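Local atomic coordinates of 3-deoxy-manno-octulosonate cytidylyltransferase (PDB entry 1H7E), a protein that couples the eight-carbon sugar KDO to CMP using CTP, releasing diphosphate, probably to activate the sugar for lipopolysaccharide synthesis. Residues Ser1-Ser13 / Val83-Gly97. Sequence-based numbering, arbitrary orientation.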
loop_
_atom_site.group_PDB
_atom_site.type_symbol
_atom_site.label_atom_id
_atom_site.label_comp_id
_atom_site.label_asym_id
_atom_site.label_seq_id
_atom_site.Cartn_x
_atom_site.Cartn_y
_atom_site.Cartn_z
ATOM N N SER A 1 -21.620 -1.502 23.408
ATOM C CA SER A 1 -21.034 -2.040 22.146
ATOM C C SER A 1 -21.285 -3.543 22.003
ATOM O O SER A 1 -20.559 -4.365 22.566
ATOM C CB SER A 1 -19.529 -1.745 22.085
ATOM O OG SER A 1 -19.178 -1.131 20.850
ATOM N N LYS A 2 -22.327 -3.897 21.257
ATOM C CA LYS A 2 -22.668 -5.299 21.040
ATOM C C LYS A 2 -21.906 -5.825 19.832
ATOM O O LYS A 2 -21.863 -5.192 18.774
ATOM C CB LYS A 2 -24.169 -5.444 20.814
ATOM C CG LYS A 2 -24.652 -6.873 20.683
ATOM C CD LYS A 2 -26.125 -6.887 20.297
ATOM C CE LYS A 2 -26.639 -8.296 20.063
ATOM N NZ LYS A 2 -28.027 -8.313 19.490
ATOM N N ALA A 3 -21.301 -6.988 19.998
ATOM C CA ALA A 3 -20.548 -7.600 18.922
ATOM C C ALA A 3 -21.108 -8.968 18.649
ATOM O O ALA A 3 -21.502 -9.672 19.577
ATOM C CB ALA A 3 -19.084 -7.729 19.330
ATOM N N VAL A 4 -21.163 -9.343 17.376
ATOM C CA VAL A 4 -21.614 -10.680 17.009
ATOM C C VAL A 4 -20.615 -11.312 16.038
ATOM O O VAL A 4 -19.886 -10.617 15.324
ATOM C CB VAL A 4 -23.039 -10.708 16.371
ATOM C CG1 VAL A 4 -24.052 -9.991 17.290
ATOM C CG2 VAL A 4 -23.026 -10.113 14.990
ATOM N N ILE A 5 -20.525 -12.625 16.067
ATOM C CA ILE A 5 -19.639 -13.336 15.160
ATOM C C ILE A 5 -20.496 -14.007 14.111
ATOM O O ILE A 5 -21.489 -14.653 14.442
ATOM C CB ILE A 5 -18.804 -14.410 15.878
ATOM C CG1 ILE A 5 -17.738 -13.742 16.740
ATOM C CG2 ILE A 5 -18.202 -15.385 14.866
ATOM C CD1 ILE A 5 -16.989 -14.710 17.620
ATOM N N VAL A 6 -20.146 -13.806 12.841
ATOM C CA VAL A 6 -20.871 -14.422 11.737
ATOM C C VAL A 6 -19.901 -15.349 11.017
ATOM O O VAL A 6 -18.780 -14.953 10.675
ATOM C CB VAL A 6 -21.434 -13.372 10.737
ATOM C CG1 VAL A 6 -22.115 -14.071 9.576
ATOM C CG2 VAL A 6 -22.415 -12.458 11.435
ATOM N N ILE A 7 -20.312 -16.594 10.823
ATOM C CA ILE A 7 -19.488 -17.587 10.159
ATOM C C ILE A 7 -20.132 -17.981 8.833
ATOM O O ILE A 7 -21.165 -18.648 8.820
ATOM C CB ILE A 7 -19.354 -18.869 11.018
ATOM C CG1 ILE A 7 -18.776 -18.543 12.396
ATOM C CG2 ILE A 7 -18.477 -19.910 10.300
ATOM C CD1 ILE A 7 -18.999 -19.658 13.403
ATOM N N PRO A 8 -19.582 -17.504 7.700
ATOM C CA PRO A 8 -20.117 -17.836 6.369
ATOM C C PRO A 8 -19.801 -19.310 6.133
ATOM O O PRO A 8 -18.654 -19.732 6.291
ATOM C CB PRO A 8 -19.265 -16.975 5.427
ATOM C CG PRO A 8 -18.836 -15.843 6.269
ATOM C CD PRO A 8 -18.502 -16.509 7.584
ATOM N N ALA A 9 -20.798 -20.099 5.764
ATOM C CA ALA A 9 -20.564 -21.519 5.553
ATOM C C ALA A 9 -21.336 -22.047 4.363
ATOM O O ALA A 9 -22.445 -22.557 4.515
ATOM C CB ALA A 9 -20.930 -22.309 6.811
ATOM N N ARG A 10 -20.763 -21.895 3.173
ATOM C CA ARG A 10 -21.406 -22.409 1.975
ATOM C C ARG A 10 -20.908 -23.831 1.640
ATOM O O ARG A 10 -19.706 -24.125 1.701
ATOM C CB ARG A 10 -21.296 -21.420 0.799
ATOM C CG ARG A 10 -19.943 -20.759 0.580
ATOM C CD ARG A 10 -20.066 -19.596 -0.413
ATOM N NE ARG A 10 -20.785 -19.967 -1.637
ATOM C CZ ARG A 10 -21.572 -19.145 -2.335
ATOM N NH1 ARG A 10 -21.751 -17.887 -1.944
ATOM N NH2 ARG A 10 -22.206 -19.587 -3.415
ATOM N N TYR A 11 -21.873 -24.721 1.393
ATOM C CA TYR A 11 -21.638 -26.135 1.089
ATOM C C TYR A 11 -20.787 -26.341 -0.160
ATOM O O TYR A 11 -19.673 -26.873 -0.087
ATOM C CB TYR A 11 -22.993 -26.845 0.924
ATOM C CG TYR A 11 -22.941 -28.358 0.820
ATOM C CD1 TYR A 11 -23.253 -29.161 1.919
ATOM C CD2 TYR A 11 -22.621 -28.989 -0.386
ATOM C CE1 TYR A 11 -23.252 -30.554 1.819
ATOM C CE2 TYR A 11 -22.614 -30.381 -0.494
ATOM C CZ TYR A 11 -22.931 -31.155 0.612
ATOM O OH TYR A 11 -22.927 -32.526 0.511
ATOM N N GLY A 12 -21.334 -25.909 -1.296
ATOM C CA GLY A 12 -20.670 -26.039 -2.582
ATOM C C GLY A 12 -19.253 -25.504 -2.662
ATOM O O GLY A 12 -18.980 -24.333 -2.369
ATOM N N SER A 13 -18.348 -26.390 -3.064
ATOM C CA SER A 13 -16.934 -26.071 -3.220
ATOM C C SER A 13 -16.428 -27.101 -4.234
ATOM O O SER A 13 -16.900 -28.245 -4.254
ATOM C CB SER A 13 -16.197 -26.194 -1.871
ATOM O OG SER A 13 -14.976 -25.464 -1.859
ATOM N N VAL A 83 -26.887 -10.230 6.285
ATOM C CA VAL A 83 -27.057 -10.640 7.675
ATOM C C VAL A 83 -27.209 -9.419 8.579
ATOM O O VAL A 83 -28.008 -9.422 9.523
ATOM C CB VAL A 83 -25.848 -11.499 8.185
ATOM C CG1 VAL A 83 -25.957 -11.726 9.701
ATOM C CG2 VAL A 83 -25.810 -12.830 7.452
ATOM N N MET A 84 -26.435 -8.377 8.289
ATOM C CA MET A 84 -26.439 -7.144 9.074
ATOM C C MET A 84 -27.825 -6.494 9.212
ATOM O O MET A 84 -28.156 -5.959 10.263
ATOM C CB MET A 84 -25.432 -6.146 8.480
ATOM C CG MET A 84 -25.390 -4.766 9.138
ATOM S SD MET A 84 -26.559 -3.586 8.405
ATOM C CE MET A 84 -26.026 -3.581 6.650
ATOM N N HIS A 85 -28.610 -6.514 8.142
ATOM C CA HIS A 85 -29.957 -5.927 8.185
ATOM C C HIS A 85 -30.906 -6.635 9.147
ATOM O O HIS A 85 -31.794 -6.003 9.726
ATOM C CB HIS A 85 -30.577 -5.934 6.803
ATOM C CG HIS A 85 -30.006 -4.903 5.896
ATOM N ND1 HIS A 85 -30.043 -3.557 6.187
ATOM C CD2 HIS A 85 -29.391 -5.017 4.698
ATOM C CE1 HIS A 85 -29.473 -2.885 5.202
ATOM N NE2 HIS A 85 -29.069 -3.747 4.287
ATOM N N LYS A 86 -30.693 -7.940 9.306
ATOM C CA LYS A 86 -31.491 -8.795 10.176
ATOM C C LYS A 86 -30.966 -9.008 11.581
ATOM O O LYS A 86 -31.756 -9.165 12.499
ATOM C CB LYS A 86 -31.731 -10.144 9.511
ATOM C CG LYS A 86 -32.644 -10.019 8.326
ATOM C CD LYS A 86 -32.918 -11.342 7.669
ATOM C CE LYS A 86 -33.957 -11.164 6.579
ATOM N NZ LYS A 86 -34.285 -12.467 5.975
ATOM N N VAL A 87 -29.643 -9.055 11.749
ATOM C CA VAL A 87 -29.036 -9.251 13.069
ATOM C C VAL A 87 -28.388 -7.952 13.512
ATOM O O VAL A 87 -27.383 -7.521 12.936
ATOM C CB VAL A 87 -27.971 -10.366 13.037
ATOM C CG1 VAL A 87 -27.266 -10.466 14.379
ATOM C CG2 VAL A 87 -28.602 -11.689 12.656
ATOM N N GLU A 88 -28.937 -7.346 14.564
ATOM C CA GLU A 88 -28.416 -6.083 15.051
ATOM C C GLU A 88 -27.147 -6.203 15.911
ATOM O O GLU A 88 -27.068 -7.048 16.797
ATOM C CB GLU A 88 -29.509 -5.327 15.806
ATOM C CG GLU A 88 -29.052 -3.969 16.336
ATOM C CD GLU A 88 -30.125 -3.232 17.115
ATOM O OE1 GLU A 88 -31.077 -3.884 17.611
ATOM O OE2 GLU A 88 -30.008 -1.990 17.235
ATOM N N ALA A 89 -26.169 -5.336 15.643
ATOM C CA ALA A 89 -24.909 -5.309 16.378
ATOM C C ALA A 89 -24.161 -4.043 16.003
ATOM O O ALA A 89 -24.484 -3.394 15.025
ATOM C CB ALA A 89 -24.063 -6.539 16.045
ATOM N N ASP A 90 -23.227 -3.639 16.848
ATOM C CA ASP A 90 -22.420 -2.463 16.567
ATOM C C ASP A 90 -21.160 -2.932 15.817
ATOM O O ASP A 90 -20.629 -2.205 14.986
ATOM C CB ASP A 90 -22.003 -1.791 17.869
ATOM C CG ASP A 90 -23.196 -1.343 18.703
ATOM O OD1 ASP A 90 -24.084 -0.676 18.137
ATOM O OD2 ASP A 90 -23.252 -1.663 19.913
ATOM N N ILE A 91 -20.705 -4.150 16.128
ATOM C CA ILE A 91 -19.497 -4.738 15.527
ATOM C C ILE A 91 -19.745 -6.153 15.038
ATOM O O ILE A 91 -20.215 -6.997 15.797
ATOM C CB ILE A 91 -18.341 -4.796 16.563
ATOM C CG1 ILE A 91 -17.950 -3.374 16.995
ATOM C CG2 ILE A 91 -17.142 -5.567 15.988
ATOM C CD1 ILE A 91 -17.101 -3.326 18.236
ATOM N N TYR A 92 -19.430 -6.415 13.771
ATOM C CA TYR A 92 -19.612 -7.740 13.185
ATOM C C TYR A 92 -18.251 -8.329 12.875
ATOM O O TYR A 92 -17.431 -7.690 12.214
ATOM C CB TYR A 92 -20.392 -7.658 11.875
ATOM C CG TYR A 92 -21.796 -7.118 12.023
ATOM C CD1 TYR A 92 -22.026 -5.751 12.090
ATOM C CD2 TYR A 92 -22.893 -7.987 12.116
ATOM C CE1 TYR A 92 -23.319 -5.251 12.254
ATOM C CE2 TYR A 92 -24.191 -7.501 12.279
ATOM C CZ TYR A 92 -24.394 -6.138 12.348
ATOM O OH TYR A 92 -25.666 -5.630 12.507
ATOM N N ILE A 93 -18.017 -9.545 13.340
ATOM C CA ILE A 93 -16.754 -10.238 13.103
ATOM C C ILE A 93 -17.064 -11.346 12.120
ATOM O O ILE A 93 -17.989 -12.141 12.321
ATOM C CB ILE A 93 -16.184 -10.826 14.404
ATOM C CG1 ILE A 93 -15.793 -9.694 15.343
ATOM C CG2 ILE A 93 -14.973 -11.735 14.112
ATOM C CD1 ILE A 93 -15.573 -10.149 16.754
ATOM N N ASN A 94 -16.312 -11.385 11.031
ATOM C CA ASN A 94 -16.521 -12.391 10.007
ATOM C C ASN A 94 -15.393 -13.408 10.110
ATOM O O ASN A 94 -14.237 -13.064 9.887
ATOM C CB ASN A 94 -16.497 -11.713 8.641
ATOM C CG ASN A 94 -17.239 -12.492 7.582
ATOM O OD1 ASN A 94 -18.384 -12.911 7.790
ATOM N ND2 ASN A 94 -16.613 -12.653 6.413
ATOM N N LEU A 95 -15.726 -14.622 10.540
ATOM C CA LEU A 95 -14.777 -15.729 10.674
ATOM C C LEU A 95 -14.956 -16.680 9.516
ATOM O O LEU A 95 -16.075 -16.921 9.091
ATOM C CB LEU A 95 -15.082 -16.559 11.914
ATOM C CG LEU A 95 -14.661 -16.123 13.299
ATOM C CD1 LEU A 95 -14.806 -17.336 14.217
ATOM C CD2 LEU A 95 -13.223 -15.664 13.283
ATOM N N GLN A 96 -13.881 -17.313 9.070
ATOM C CA GLN A 96 -13.995 -18.276 7.976
ATOM C C GLN A 96 -14.494 -19.642 8.476
ATOM O O GLN A 96 -14.016 -20.155 9.486
ATOM C CB GLN A 96 -12.661 -18.393 7.235
ATOM C CG GLN A 96 -12.267 -17.093 6.522
ATOM C CD GLN A 96 -13.458 -16.441 5.809
ATOM O OE1 GLN A 96 -14.015 -17.006 4.862
ATOM N NE2 GLN A 96 -13.875 -15.267 6.293
ATOM N N GLY A 97 -15.467 -20.211 7.773
ATOM C CA GLY A 97 -16.037 -21.481 8.177
ATOM C C GLY A 97 -15.154 -22.682 7.925
ATOM O O GLY A 97 -15.538 -23.808 8.266
#
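Val4 bonds Ile91 and Ile93, the residues flanking its partner Tyr92, and Val6 likewise bonds Ile93 and Leu95 around Asn94, the parallel pattern. Val4 N donates to Ile91 O and Val4 O accepts from Ile93 N; Val6 N meets Ile93 O at 2.8 Å and an almost straight 178°. At the start of the ladder Lys2 O receives two donors, Ile91 N at 3.1 Å and Asp90 N at 2.8 Å, while Lys2 N returns a bond to Asp90 OD2 on the anti side of the carboxylate. The extended Lys2 chain, its CG anti to the backbone N (chi1 -176°), carries NZ to Glu88 O and also to a salt bridge with Glu45.

On one face of the sheet, Val4 runs alongside Tyr92, CG2 lying 3.6 Å from CD2, and its CG1 packs on Ala89 CB. That methyl also sits over one face of the Tyr92 ring, and a 2.6 Å hydrogen bond from Tyr92 OH to Val87 O anchors the ring's far end. Further on, Val6 CG2 lies 4.0 Å from Val83 CG1, the two side chains passing in opposite directions. Ala3, Ile5, Ile91 and Ile93 occupy the other face, Ile5 CG2 reaching Leu95 CG at 3.9 Å.

Helix 76-86 thus lies over the Val4 and Val6 face and helices 29-38 and 104-116 over the other, a three-layer Rossmann-like arrangement consistent with the GT-A clan, strand 3-8 being flanked by strands 45-50 and 91-94.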